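Local coordinates for protein probable 2-phosphosulfolactate phosphatase (Clostridium acetobutylicum, PDB 1VR0) that probably catalyses the magnesium-dependent hydrolysis of (2R)-O-phospho-3-sulfolactate to (2R)-3-sulfolactate and phosphate, at residues A157-G161 with E162-D166; V36-M39 with L40-S44; F168-S171 with G172-N176; I111-T115 with N116-A120; L17-S20 with A21-K25. One frame throughout, in Å; residues are numbered along the deposited sequence.

Contact 1 (A157-G161 with E162-D166). With MG (magnesium ion), chain D; 3SL ((2R)-3-sulfolactic acid), chain E.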
loop_
_atom_site.group_PDB
_atom_site.type_symbol
_atom_site.label_atom_id
_atom_site.label_comp_id
_atom_site.label_asym_id
_atom_site.label_seq_id
_atom_site.Cartn_x
_atom_site.Cartn_y
_atom_site.Cartn_z
ATOM N N ALA A 157 -1.899 9.171 -6.216
ATOM C CA ALA A 157 -2.431 8.778 -7.527
ATOM C C ALA A 157 -1.750 7.482 -7.969
ATOM O O ALA A 157 -2.370 6.627 -8.590
ATOM C CB ALA A 157 -2.223 9.856 -8.541
ATOM N N GLY A 158 -0.478 7.323 -7.594
ATOM C CA GLY A 158 0.323 6.185 -8.039
ATOM C C GLY A 158 0.587 6.342 -9.525
ATOM O O GLY A 158 0.454 7.452 -10.058
ATOM N N THR A 159 0.973 5.264 -10.187
ATOM C CA THR A 159 1.072 5.282 -11.627
ATOM C C THR A 159 0.418 4.009 -12.148
ATOM O O THR A 159 0.723 2.917 -11.687
ATOM C CB THR A 159 2.554 5.491 -12.102
ATOM O OG1 THR A 159 2.709 5.106 -13.466
ATOM C CG2 THR A 159 3.525 4.679 -11.312
ATOM N N TYR A 160 -0.496 4.178 -13.091
ATOM C CA TYR A 160 -1.222 3.068 -13.669
ATOM C C TYR A 160 -1.842 2.170 -12.602
ATOM O O TYR A 160 -1.767 0.962 -12.685
ATOM C CB TYR A 160 -0.308 2.244 -14.598
ATOM C CG TYR A 160 0.170 3.046 -15.775
ATOM C CD1 TYR A 160 -0.715 3.365 -16.818
ATOM C CD2 TYR A 160 1.487 3.513 -15.853
ATOM C CE1 TYR A 160 -0.300 4.105 -17.928
ATOM C CE2 TYR A 160 1.927 4.277 -16.955
ATOM C CZ TYR A 160 1.026 4.574 -17.996
ATOM O OH TYR A 160 1.417 5.341 -19.110
ATOM N N GLY A 161 -2.448 2.773 -11.599
ATOM C CA GLY A 161 -3.070 2.001 -10.532
ATOM C C GLY A 161 -2.151 1.222 -9.612
ATOM O O GLY A 161 -2.563 0.220 -9.043
ATOM N N GLU A 162 -0.921 1.676 -9.454
ATOM C CA GLU A 162 0.013 1.021 -8.588
ATOM C C GLU A 162 0.733 1.983 -7.660
ATOM O O GLU A 162 1.053 3.116 -7.997
ATOM C CB GLU A 162 1.063 0.268 -9.399
ATOM C CG GLU A 162 0.478 -0.411 -10.634
ATOM C CD GLU A 162 0.803 -1.890 -10.750
ATOM O OE1 GLU A 162 2.010 -2.283 -10.682
ATOM O OE2 GLU A 162 -0.173 -2.660 -10.960
ATOM N N PHE A 163 1.000 1.469 -6.482
ATOM C CA PHE A 163 1.874 2.094 -5.539
ATOM C C PHE A 163 3.087 2.648 -6.276
ATOM O O PHE A 163 3.768 1.907 -7.000
ATOM C CB PHE A 163 2.276 0.989 -4.528
ATOM C CG PHE A 163 3.084 1.462 -3.387
ATOM C CD1 PHE A 163 4.369 1.930 -3.573
ATOM C CD2 PHE A 163 2.592 1.375 -2.114
ATOM C CE1 PHE A 163 5.149 2.335 -2.505
ATOM C CE2 PHE A 163 3.364 1.773 -1.028
ATOM C CZ PHE A 163 4.652 2.252 -1.237
ATOM N N SER A 164 3.378 3.930 -6.053
ATOM C CA SER A 164 4.522 4.596 -6.665
ATOM C C SER A 164 5.330 5.325 -5.605
ATOM O O SER A 164 4.798 6.112 -4.811
ATOM C CB SER A 164 4.049 5.578 -7.719
ATOM O OG SER A 164 5.045 5.762 -8.704
ATOM N N ILE A 165 6.628 5.051 -5.601
ATOM C CA ILE A 165 7.556 5.637 -4.627
ATOM C C ILE A 165 7.566 7.167 -4.595
ATOM O O ILE A 165 7.700 7.749 -3.527
ATOM C CB ILE A 165 8.978 5.076 -4.833
ATOM C CG1 ILE A 165 9.090 3.741 -4.087
ATOM C CG2 ILE A 165 10.027 6.049 -4.350
ATOM C CD1 ILE A 165 10.327 2.939 -4.363
ATOM N N ASP A 166 7.426 7.816 -5.748
ATOM C CA ASP A 166 7.384 9.306 -5.780
ATOM C C ASP A 166 6.206 9.826 -4.940
ATOM O O ASP A 166 6.380 10.666 -4.042
ATOM C CB ASP A 166 7.318 9.867 -7.226
ATOM C CG ASP A 166 6.256 9.190 -8.094
ATOM O OD1 ASP A 166 5.733 8.114 -7.742
ATOM O OD2 ASP A 166 5.940 9.727 -9.159
HETATM MG MG MG D . 1.850 9.531 -9.751
HETATM O O11 3SL E . 3.067 7.952 -17.504
HETATM C C1 3SL E . 3.647 9.056 -17.490
HETATM O O12 3SL E . 4.845 9.250 -17.820
HETATM C C2 3SL E . 2.833 10.212 -17.045
HETATM O O2 3SL E . 2.041 9.766 -15.947
HETATM C C3 3SL E . 3.787 11.335 -16.688
HETATM S S 3SL E . 3.004 12.595 -15.939
HETATM O O3S 3SL E . 2.756 13.674 -16.911
HETATM O O1S 3SL E . 1.842 12.182 -15.081
HETATM O O2S 3SL E . 3.978 13.237 -15.048
HETATM O O HOH W 1 3.720 11.202 -9.344
HETATM O O HOH W 2 3.822 8.366 -10.697
#
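Glu162 O is met by two groups of the segment 157-161: Thr159 N gives it a hydrogen bond of 3.1 Å, and Gly158 brings a CA-H contact, with CA 3.2 Å away. A beta carbon on Gly158 would run into that oxygen. Thr159 and Glu162 also answer each other in the reverse sense, Glu162 N donating to Thr159 O at 3.0 Å. The chain between them folds as a type I' beta turn from Thr159 to Glu162, in the loop that leads from strand 152-156 into helix 165-181. Gly158 O, just ahead of the turn, binds the magnesium at 2.5 Å, and Asp38 and Asp167 complete the protein's share of the metal site. At the start of the helix Ser164 OG lies anti to its own N (chi1 -153°), where it donates to the syn side of Asp166 OD1 at 2.6 Å and touches Thr159 CG2 at 3.2 Å. The other carboxylate oxygen, Asp166 OD2, receives a bond of 2.7 Å from a magnesium-bound water, so the serine steadies a second-shell group. The end of the Tyr160 side chain leads away from 162-166, its OH 3.5 Å from O11 of sulfolactate.

Contact 2 (V36-M39 with L40-S44). With MG (magnesium ion), chain D; 3SL ((2R)-3-sulfolactic acid), chain E.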
loop_
_atom_site.group_PDB
_atom_site.type_symbol
_atom_site.label_atom_id
_atom_site.label_comp_id
_atom_site.label_asym_id
_atom_site.label_seq_id
_atom_site.Cartn_x
_atom_site.Cartn_y
_atom_site.Cartn_z
ATOM N N VAL A 36 -4.625 15.012 -2.451
ATOM C CA VAL A 36 -4.288 14.241 -3.631
ATOM C C VAL A 36 -2.850 14.552 -4.070
ATOM O O VAL A 36 -2.445 15.723 -4.176
ATOM C CB VAL A 36 -5.273 14.490 -4.756
ATOM C CG1 VAL A 36 -4.864 13.699 -5.962
ATOM C CG2 VAL A 36 -6.690 14.107 -4.325
ATOM N N ILE A 37 -2.085 13.495 -4.328
ATOM C CA ILE A 37 -0.692 13.630 -4.754
ATOM C C ILE A 37 -0.395 12.891 -6.060
ATOM O O ILE A 37 -0.619 11.696 -6.179
ATOM C CB ILE A 37 0.247 13.188 -3.620
ATOM C CG1 ILE A 37 0.092 14.172 -2.451
ATOM C CG2 ILE A 37 1.687 13.213 -4.047
ATOM C CD1 ILE A 37 0.645 13.651 -1.165
ATOM N N ASP A 38 0.083 13.637 -7.047
ATOM C CA ASP A 38 0.664 13.054 -8.274
ATOM C C ASP A 38 1.880 13.933 -8.627
ATOM O O ASP A 38 1.822 14.756 -9.536
ATOM C CB ASP A 38 -0.377 13.032 -9.411
ATOM C CG ASP A 38 0.093 12.263 -10.630
ATOM O OD1 ASP A 38 0.659 11.179 -10.459
ATOM O OD2 ASP A 38 -0.103 12.702 -11.789
HETATM N N MSE A 39 2.977 13.790 -7.894
HETATM C CA MSE A 39 4.033 14.814 -7.952
HETATM C C MSE A 39 4.783 14.854 -9.279
HETATM O O MSE A 39 5.356 15.902 -9.656
HETATM C CB MSE A 39 5.020 14.677 -6.793
HETATM C CG MSE A 39 5.699 13.347 -6.742
HETATM SE SE MSE A 39 7.449 13.375 -5.818
HETATM C CE MSE A 39 8.305 14.830 -6.816
ATOM N N LEU A 40 4.783 13.730 -9.987
ATOM C CA LEU A 40 5.438 13.676 -11.291
ATOM C C LEU A 40 4.400 13.260 -12.285
ATOM O O LEU A 40 4.387 12.076 -12.681
ATOM C CB LEU A 40 6.592 12.662 -11.285
ATOM C CG LEU A 40 7.807 13.173 -10.511
ATOM C CD1 LEU A 40 8.896 12.091 -10.327
ATOM C CD2 LEU A 40 8.403 14.398 -11.150
ATOM N N ARG A 41 3.548 14.190 -12.752
ATOM C CA ARG A 41 3.693 15.646 -12.610
ATOM C C ARG A 41 2.399 16.417 -12.378
ATOM O O ARG A 41 2.464 17.622 -12.112
ATOM C CB ARG A 41 4.352 16.244 -13.866
ATOM C CG ARG A 41 5.789 15.798 -14.133
ATOM C CD ARG A 41 6.221 16.141 -15.550
ATOM N NE ARG A 41 5.534 15.318 -16.559
ATOM C CZ ARG A 41 5.508 15.576 -17.867
ATOM N NH1 ARG A 41 4.859 14.776 -18.693
ATOM N NH2 ARG A 41 6.134 16.626 -18.368
ATOM N N ALA A 42 1.243 15.758 -12.439
ATOM C CA ALA A 42 -0.067 16.472 -12.447
ATOM C C ALA A 42 -0.302 17.465 -11.298
ATOM O O ALA A 42 -0.729 18.573 -11.550
ATOM C CB ALA A 42 -1.242 15.509 -12.523
ATOM N N THR A 43 -0.037 17.084 -10.051
ATOM C CA THR A 43 -0.287 17.998 -8.958
ATOM C C THR A 43 0.798 19.043 -8.837
ATOM O O THR A 43 0.563 20.089 -8.240
ATOM C CB THR A 43 -0.486 17.315 -7.612
ATOM O OG1 THR A 43 0.618 16.459 -7.312
ATOM C CG2 THR A 43 -1.748 16.520 -7.650
ATOM N N SER A 44 1.978 18.772 -9.400
ATOM C CA SER A 44 3.016 19.799 -9.508
ATOM C C SER A 44 2.618 20.837 -10.555
ATOM O O SER A 44 2.889 22.027 -10.373
ATOM C CB SER A 44 4.365 19.173 -9.845
ATOM O OG SER A 44 4.758 18.355 -8.762
HETATM MG MG MG D . 1.850 9.531 -9.751
HETATM O O11 3SL E . 3.067 7.952 -17.504
HETATM C C1 3SL E . 3.647 9.056 -17.490
HETATM O O12 3SL E . 4.845 9.250 -17.820
HETATM C C2 3SL E . 2.833 10.212 -17.045
HETATM O O2 3SL E . 2.041 9.766 -15.947
HETATM C C3 3SL E . 3.787 11.335 -16.688
HETATM S S 3SL E . 3.004 12.595 -15.939
HETATM O O3S 3SL E . 2.756 13.674 -16.911
HETATM O O1S 3SL E . 1.842 12.182 -15.081
HETATM O O2S 3SL E . 3.978 13.237 -15.048
HETATM O O HOH W 1 3.720 11.202 -9.344
HETATM O O HOH W 2 3.822 8.366 -10.697
#
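In the magnesium site, the turn that joins strand 33-37 to helix 42-51 is drawn closed where Asp38 meets Ala42 and Thr43. Thr43 OG1 accepts Asp38 N at 2.9 Å and is bonded on to Gly133 O; Thr43 N returns a bond of 3.0 Å to Asp38 O. With CG anti to the backbone N (chi1 -172°), the Asp38 carboxylate divides its two oxygens: OD1 binds the magnesium at 2.2 Å, and OD2 accepts weak bonds from Ala42 N and from Gly117 N. This is a strand-to-helix connection with the metal ligand just past the strand's C-terminal end and the helix start facing the bound product. A cis peptide precedes Arg41, the N-cap residue. Farther round, Ser44 OG donates to Met39 O at 2.7 Å, tilted 17° from the carbonyl plane, and the methyl of Met39, modelled as selenomethionine, lies beside Leu40, CE to CG 4.1 Å. Leu40 N donates over 2.8 Å to a water oxygen, and the same water is a ligand of the metal. Arg41 presents the edge of its guanidinium to the sulfonate, the sulfur lying in the plane of the group, with NH1 bonded to O3S at 3.0 Å. Its NH2 forms a salt bridge with Asp225, which fixes the turn of the group and would balance part of its charge.

Contact 3 (F168-S171 with G172-N176)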
loop_
_atom_site.group_PDB
_atom_site.type_symbol
_atom_site.label_atom_id
_atom_site.label_comp_id
_atom_site.label_asym_id
_atom_site.label_seq_id
_atom_site.Cartn_x
_atom_site.Cartn_y
_atom_site.Cartn_z
ATOM N N PHE A 168 4.535 8.327 -2.694
ATOM C CA PHE A 168 4.603 7.822 -1.341
ATOM C C PHE A 168 5.554 8.662 -0.498
ATOM O O PHE A 168 5.219 9.037 0.633
ATOM C CB PHE A 168 5.065 6.372 -1.381
ATOM C CG PHE A 168 4.898 5.600 -0.073
ATOM C CD1 PHE A 168 3.641 5.237 0.382
ATOM C CD2 PHE A 168 6.010 5.161 0.645
ATOM C CE1 PHE A 168 3.490 4.498 1.567
ATOM C CE2 PHE A 168 5.855 4.425 1.812
ATOM C CZ PHE A 168 4.590 4.087 2.267
ATOM N N ILE A 169 6.737 8.982 -1.032
ATOM C CA ILE A 169 7.690 9.758 -0.252
ATOM C C ILE A 169 7.177 11.178 -0.064
ATOM O O ILE A 169 7.403 11.810 0.970
ATOM C CB ILE A 169 9.111 9.737 -0.858
ATOM C CG1 ILE A 169 10.119 10.355 0.134
ATOM C CG2 ILE A 169 9.178 10.424 -2.201
ATOM C CD1 ILE A 169 11.606 9.999 -0.165
ATOM N N CYS A 170 6.488 11.682 -1.082
ATOM C CA CYS A 170 5.906 13.006 -1.022
ATOM C C CYS A 170 4.836 13.030 0.056
ATOM O O CYS A 170 4.771 13.982 0.802
ATOM C CB CYS A 170 5.308 13.376 -2.366
ATOM S SG CYS A 170 4.677 15.074 -2.378
ATOM N N SER A 171 4.038 11.959 0.161
ATOM C CA SER A 171 3.098 11.819 1.285
ATOM C C SER A 171 3.804 11.912 2.616
ATOM O O SER A 171 3.358 12.586 3.519
ATOM C CB SER A 171 2.390 10.490 1.268
ATOM O OG SER A 171 1.712 10.268 0.047
ATOM N N GLY A 172 4.915 11.206 2.728
ATOM C CA GLY A 172 5.737 11.207 3.924
ATOM C C GLY A 172 6.248 12.570 4.300
ATOM O O GLY A 172 6.253 12.918 5.469
ATOM N N TYR A 173 6.692 13.329 3.309
ATOM C CA TYR A 173 7.166 14.674 3.547
ATOM C C TYR A 173 6.075 15.527 4.149
ATOM O O TYR A 173 6.319 16.290 5.108
ATOM C CB TYR A 173 7.638 15.285 2.229
ATOM C CG TYR A 173 7.863 16.756 2.251
ATOM C CD1 TYR A 173 8.689 17.345 3.201
ATOM C CD2 TYR A 173 7.294 17.571 1.270
ATOM C CE1 TYR A 173 8.927 18.710 3.173
ATOM C CE2 TYR A 173 7.529 18.921 1.243
ATOM C CZ TYR A 173 8.335 19.491 2.191
ATOM O OH TYR A 173 8.542 20.867 2.147
ATOM N N ILE A 174 4.878 15.400 3.585
ATOM C CA ILE A 174 3.755 16.215 4.009
ATOM C C ILE A 174 3.319 15.824 5.426
ATOM O O ILE A 174 3.050 16.685 6.255
ATOM C CB ILE A 174 2.635 16.123 2.976
ATOM C CG1 ILE A 174 3.108 16.825 1.688
ATOM C CG2 ILE A 174 1.350 16.746 3.489
ATOM C CD1 ILE A 174 2.141 16.858 0.558
ATOM N N ILE A 175 3.267 14.523 5.689
ATOM C CA ILE A 175 2.927 14.015 7.003
ATOM C C ILE A 175 3.948 14.558 8.009
ATOM O O ILE A 175 3.598 15.035 9.072
ATOM C CB ILE A 175 2.908 12.483 6.986
ATOM C CG1 ILE A 175 1.696 12.014 6.183
ATOM C CG2 ILE A 175 2.890 11.904 8.394
ATOM C CD1 ILE A 175 1.776 10.560 5.739
ATOM N N ASN A 176 5.215 14.541 7.630
ATOM C CA ASN A 176 6.252 15.062 8.480
ATOM C C ASN A 176 6.044 16.511 8.825
ATOM O O ASN A 176 6.306 16.914 9.932
ATOM C CB ASN A 176 7.616 14.906 7.821
ATOM C CG ASN A 176 8.731 14.937 8.831
ATOM O OD1 ASN A 176 9.394 15.936 9.015
ATOM N ND2 ASN A 176 8.881 13.849 9.540
#
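Ile174 and Ile175 fold back over the carbonyls of Cys170 and Ser171, one turn earlier in helix 165-181, an alpha-helical arrangement of residues four apart. Each isoleucine has CG1 beside its backbone N, which places that carbon 3.4 Å from Cys170 O in Ile174 and 3.2 Å from Ser171 O in Ile175. Those oxygens already accept the amides of the same residues, Ile174 N at 3.1 Å and Ile175 N at 2.9 Å, and so are shielded by aliphatic carbon while they are bonded. Gly172 N and Tyr173 N make the equivalent backbone bonds to Phe168 O and Ile169 O. The Tyr173 side chain comes nearest through CB, 3.5 Å from Cys170 O, and on one flank Cys170 SG rests 4.3 Å from Ile174 CD1. Around this first shell stands the rest of the core: Ile175 packs on Ile154 and Ile15, residues of neighbouring sheet strands, and the ring of Phe168 meets that of Phe163 with the planes some 40° apart. Ser171 OG swings back beside its own N (chi1 -56°) to bond Asn156 OD1 and also Asp167 O, the backbone of a magnesium ligand.

Contact 4 (I111-T115 with N116-A120)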
loop_
_atom_site.group_PDB
_atom_site.type_symbol
_atom_site.label_atom_id
_atom_site.label_comp_id
_atom_site.label_asym_id
_atom_site.label_seq_id
_atom_site.Cartn_x
_atom_site.Cartn_y
_atom_site.Cartn_z
ATOM N N ILE A 111 -8.165 23.355 -18.770
ATOM C CA ILE A 111 -8.826 22.074 -18.868
ATOM C C ILE A 111 -7.709 21.024 -18.969
ATOM O O ILE A 111 -6.886 21.062 -19.873
ATOM C CB ILE A 111 -9.706 21.957 -20.115
ATOM C CG1 ILE A 111 -10.637 23.166 -20.307
ATOM C CG2 ILE A 111 -10.522 20.695 -20.079
ATOM C CD1 ILE A 111 -11.483 23.560 -19.114
HETATM N N MSE A 112 -7.662 20.090 -18.031
HETATM C CA MSE A 112 -6.691 19.016 -18.146
HETATM C C MSE A 112 -7.172 17.624 -17.835
HETATM O O MSE A 112 -8.085 17.411 -17.037
HETATM C CB MSE A 112 -5.432 19.290 -17.324
HETATM C CG MSE A 112 -5.613 19.813 -15.934
HETATM SE SE MSE A 112 -3.880 19.825 -14.865
HETATM C CE MSE A 112 -2.458 19.902 -16.430
ATOM N N THR A 113 -6.518 16.684 -18.499
ATOM C CA THR A 113 -6.734 15.285 -18.286
ATOM C C THR A 113 -5.362 14.632 -18.292
ATOM O O THR A 113 -4.528 14.931 -19.156
ATOM C CB THR A 113 -7.665 14.690 -19.355
ATOM O OG1 THR A 113 -7.850 13.305 -19.082
ATOM C CG2 THR A 113 -7.135 14.868 -20.777
ATOM N N THR A 114 -5.112 13.779 -17.301
ATOM C CA THR A 114 -3.830 13.090 -17.173
ATOM C C THR A 114 -4.005 11.612 -16.867
ATOM O O THR A 114 -5.117 11.130 -16.600
ATOM C CB THR A 114 -2.885 13.734 -16.099
ATOM O OG1 THR A 114 -3.370 13.499 -14.774
ATOM C CG2 THR A 114 -2.721 15.213 -16.299
ATOM N N THR A 115 -2.886 10.898 -16.938
ATOM C CA THR A 115 -2.853 9.451 -16.791
ATOM C C THR A 115 -3.290 9.008 -15.365
ATOM O O THR A 115 -4.122 8.124 -15.246
ATOM C CB THR A 115 -1.427 8.898 -17.186
ATOM O OG1 THR A 115 -1.195 9.023 -18.610
ATOM C CG2 THR A 115 -1.278 7.426 -16.785
ATOM N N ASN A 116 -2.792 9.693 -14.326
ATOM C CA ASN A 116 -2.999 9.319 -12.914
ATOM C C ASN A 116 -3.690 10.383 -12.019
ATOM O O ASN A 116 -4.783 10.135 -11.441
ATOM C CB ASN A 116 -1.638 8.979 -12.333
ATOM C CG ASN A 116 -0.950 7.900 -13.135
ATOM O OD1 ASN A 116 -1.571 6.876 -13.457
ATOM N ND2 ASN A 116 0.310 8.135 -13.510
ATOM N N GLY A 117 -3.065 11.561 -11.911
ATOM C CA GLY A 117 -3.556 12.642 -11.055
ATOM C C GLY A 117 -5.037 12.986 -11.165
ATOM O O GLY A 117 -5.730 13.074 -10.147
ATOM N N THR A 118 -5.538 13.152 -12.394
ATOM C CA THR A 118 -6.924 13.577 -12.614
ATOM C C THR A 118 -7.952 12.527 -12.174
ATOM O O THR A 118 -9.028 12.887 -11.678
ATOM C CB THR A 118 -7.156 14.066 -14.111
ATOM O OG1 THR A 118 -6.960 13.009 -15.089
ATOM C CG2 THR A 118 -6.244 15.262 -14.407
ATOM N N ARG A 119 -7.595 11.244 -12.323
ATOM C CA ARG A 119 -8.400 10.107 -11.814
ATOM C C ARG A 119 -8.510 10.118 -10.257
ATOM O O ARG A 119 -9.583 9.908 -9.676
ATOM C CB ARG A 119 -7.767 8.784 -12.286
ATOM C CG ARG A 119 -7.608 8.670 -13.850
ATOM C CD ARG A 119 -6.930 7.321 -14.335
ATOM N NE ARG A 119 -7.287 6.177 -13.473
ATOM C CZ ARG A 119 -6.440 5.380 -12.812
ATOM N NH1 ARG A 119 -5.102 5.479 -12.898
ATOM N NH2 ARG A 119 -6.947 4.428 -12.057
ATOM N N ALA A 120 -7.372 10.337 -9.601
ATOM C CA ALA A 120 -7.324 10.405 -8.146
ATOM C C ALA A 120 -8.193 11.575 -7.594
ATOM O O ALA A 120 -8.841 11.458 -6.531
ATOM C CB ALA A 120 -5.884 10.565 -7.680
HETATM O O HOH W 3 -1.013 11.803 -14.444
#
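Thr114 and Thr118 both set OG1 between their backbone N and carbonyl carbon, chi1 71° and 64°, and this choice points each hydroxyl at the other's amide. Thr114 N donates to Thr118 OG1 at 3.0 Å, almost straight at 168°, and Thr118 N answers to Thr114 OG1 at 3.2 Å. The exchange is reciprocal and joins the residue after the strand to the first turn of helix 117-123. The methyl of Thr118 packs beside the Thr114 hydroxyl, CG2 to OG1 3.4 Å. A water widens the network, for it lies 2.9 Å from Thr114 OG1 and accepts Asn116 N at 2.8 Å. Arg119 runs alongside the backbone of Thr115: its CD sits 3.1 Å from Thr115 O, which lies at the edge of the guanidinium and in its plane. The charge itself pairs with Asp22 through NH2, so this carbonyl lines the arginine's course and is not its chief partner. Asn116 and Thr115 point the same way, side by side, and have separate anchors: Asn116 OD1 accepts Tyr160 N, and Thr115 OG1 bonds Glu82. The whole is a parallel strand, 109-113, passing through a short polar turn into a helix, with the turn at the strand's C-terminal end contributing Thr115 and Asn116 to the product pocket, where both touch the bound sulfolactate.

Contact 5 (L17-S20 with A21-K25)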
loop_
_atom_site.group_PDB
_atom_site.type_symbol
_atom_site.label_atom_id
_atom_site.label_comp_id
_atom_site.label_asym_id
_atom_site.label_seq_id
_atom_site.Cartn_x
_atom_site.Cartn_y
_atom_site.Cartn_z
ATOM N N LEU A 17 -3.356 6.838 4.444
ATOM C CA LEU A 17 -2.772 6.942 3.117
ATOM C C LEU A 17 -3.394 5.877 2.207
ATOM O O LEU A 17 -3.587 4.735 2.622
ATOM C CB LEU A 17 -1.272 6.750 3.210
ATOM C CG LEU A 17 -0.517 6.901 1.905
ATOM C CD1 LEU A 17 0.865 7.463 2.227
ATOM C CD2 LEU A 17 -0.383 5.589 1.137
ATOM N N ILE A 18 -3.718 6.276 0.979
ATOM C CA ILE A 18 -4.202 5.374 -0.031
ATOM C C ILE A 18 -3.113 5.331 -1.111
ATOM O O ILE A 18 -2.596 6.366 -1.520
ATOM C CB ILE A 18 -5.490 5.878 -0.581
ATOM C CG1 ILE A 18 -6.574 5.712 0.489
ATOM C CG2 ILE A 18 -5.829 5.151 -1.856
ATOM C CD1 ILE A 18 -7.917 6.329 0.151
ATOM N N ILE A 19 -2.783 4.137 -1.572
ATOM C CA ILE A 19 -1.591 3.932 -2.363
ATOM C C ILE A 19 -1.751 4.159 -3.884
ATOM O O ILE A 19 -0.735 4.193 -4.580
ATOM C CB ILE A 19 -1.018 2.524 -2.141
ATOM C CG1 ILE A 19 -2.045 1.449 -2.549
ATOM C CG2 ILE A 19 -0.610 2.349 -0.686
ATOM C CD1 ILE A 19 -1.386 0.112 -2.963
ATOM N N SER A 20 -2.980 4.304 -4.390
ATOM C CA SER A 20 -3.165 4.517 -5.817
ATOM C C SER A 20 -4.600 4.880 -6.145
ATOM O O SER A 20 -5.505 4.547 -5.396
ATOM C CB SER A 20 -2.784 3.255 -6.614
ATOM O OG SER A 20 -3.931 2.535 -7.063
ATOM N N ALA A 21 -4.791 5.515 -7.300
ATOM C CA ALA A 21 -6.131 5.839 -7.819
ATOM C C ALA A 21 -7.071 4.624 -7.934
ATOM O O ALA A 21 -8.280 4.772 -7.786
ATOM C CB ALA A 21 -6.004 6.545 -9.175
ATOM N N ASP A 22 -6.512 3.446 -8.182
ATOM C CA ASP A 22 -7.288 2.203 -8.254
ATOM C C ASP A 22 -7.517 1.544 -6.906
ATOM O O ASP A 22 -8.151 0.497 -6.839
ATOM C CB ASP A 22 -6.606 1.196 -9.187
ATOM C CG ASP A 22 -6.716 1.587 -10.650
ATOM O OD1 ASP A 22 -7.736 2.161 -11.059
ATOM O OD2 ASP A 22 -5.797 1.336 -11.438
ATOM N N ASP A 23 -7.016 2.150 -5.832
ATOM C CA ASP A 23 -7.226 1.614 -4.485
ATOM C C ASP A 23 -8.047 2.534 -3.579
ATOM O O ASP A 23 -8.150 2.293 -2.385
ATOM C CB ASP A 23 -5.889 1.264 -3.870
ATOM C CG ASP A 23 -5.250 0.081 -4.560
ATOM O OD1 ASP A 23 -5.883 -1.016 -4.500
ATOM O OD2 ASP A 23 -4.163 0.255 -5.198
ATOM N N ILE A 24 -8.698 3.541 -4.148
ATOM C CA ILE A 24 -9.565 4.391 -3.367
ATOM C C ILE A 24 -10.855 3.649 -3.020
ATOM O O ILE A 24 -11.468 3.034 -3.870
ATOM C CB ILE A 24 -9.946 5.619 -4.136
ATOM C CG1 ILE A 24 -8.745 6.491 -4.365
ATOM C CG2 ILE A 24 -10.976 6.424 -3.393
ATOM C CD1 ILE A 24 -9.004 7.568 -5.340
ATOM N N LYS A 25 -11.258 3.700 -1.764
ATOM C CA LYS A 25 -12.558 3.189 -1.352
ATOM C C LYS A 25 -13.221 4.364 -0.670
ATOM O O LYS A 25 -12.596 5.019 0.166
ATOM C CB LYS A 25 -12.401 1.989 -0.407
ATOM C CG LYS A 25 -11.825 0.710 -1.060
ATOM C CD LYS A 25 -10.936 -0.055 -0.045
ATOM C CE LYS A 25 -10.423 -1.460 -0.518
ATOM N NZ LYS A 25 -11.439 -2.538 -0.302
#
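Ser20 OG is the tight point of this turn, gripped from two directions. It accepts Asp22 N at 3.0 Å, which makes an ST turn, and donates to Asp23 OD2 at the same 3.0 Å, reaching that oxygen from 42° above the carboxylate plane. A backbone bond, Asp23 N to Ser20 O at 2.9 Å, closes the turn. Ile19 crosses the carboxylate, its CD1 3.6 Å from Asp23 OD2, and so gives one side of the charged group an apolar neighbour. The packing is slacker beyond Asp23: Ile18 CG2 and Ile24 CG1 stand 4.1 Å apart, and Ile24 is partly exposed. Asp22, also partly exposed, pairs with Arg119, while its carbonyl oxygen accepts Lys25 NZ of the second subunit. Within the fold, the turn follows strand 13-18 and lies against strand 152-156, where Ile18 touches Val153 and Ile24 touches Val155, with Leu17 reaching across to helices 165-181 and 189-199.

Overall arrangement
Contact 2 lies near the middle of the chain, wholly buried, and contacts 1 and 4 border the same site from the ends of other strands; the magnesium is bound by residues of contacts 1 and 2, and contact 4 supplies Asn116 to hold Tyr160 of contact 1. All three are polar turns, each leading from a strand into a helix. Contact 3, also buried, is their apolar counterpart: it shares helix 165-181 with contact 1 and packs on contacts 2 and 5. Contact 5 is partly buried, as contact 1 is, with several residues partly exposed; like contact 1, and contact 3 through Phe168, it reaches the second subunit, and Asp22 ties it to contact 4.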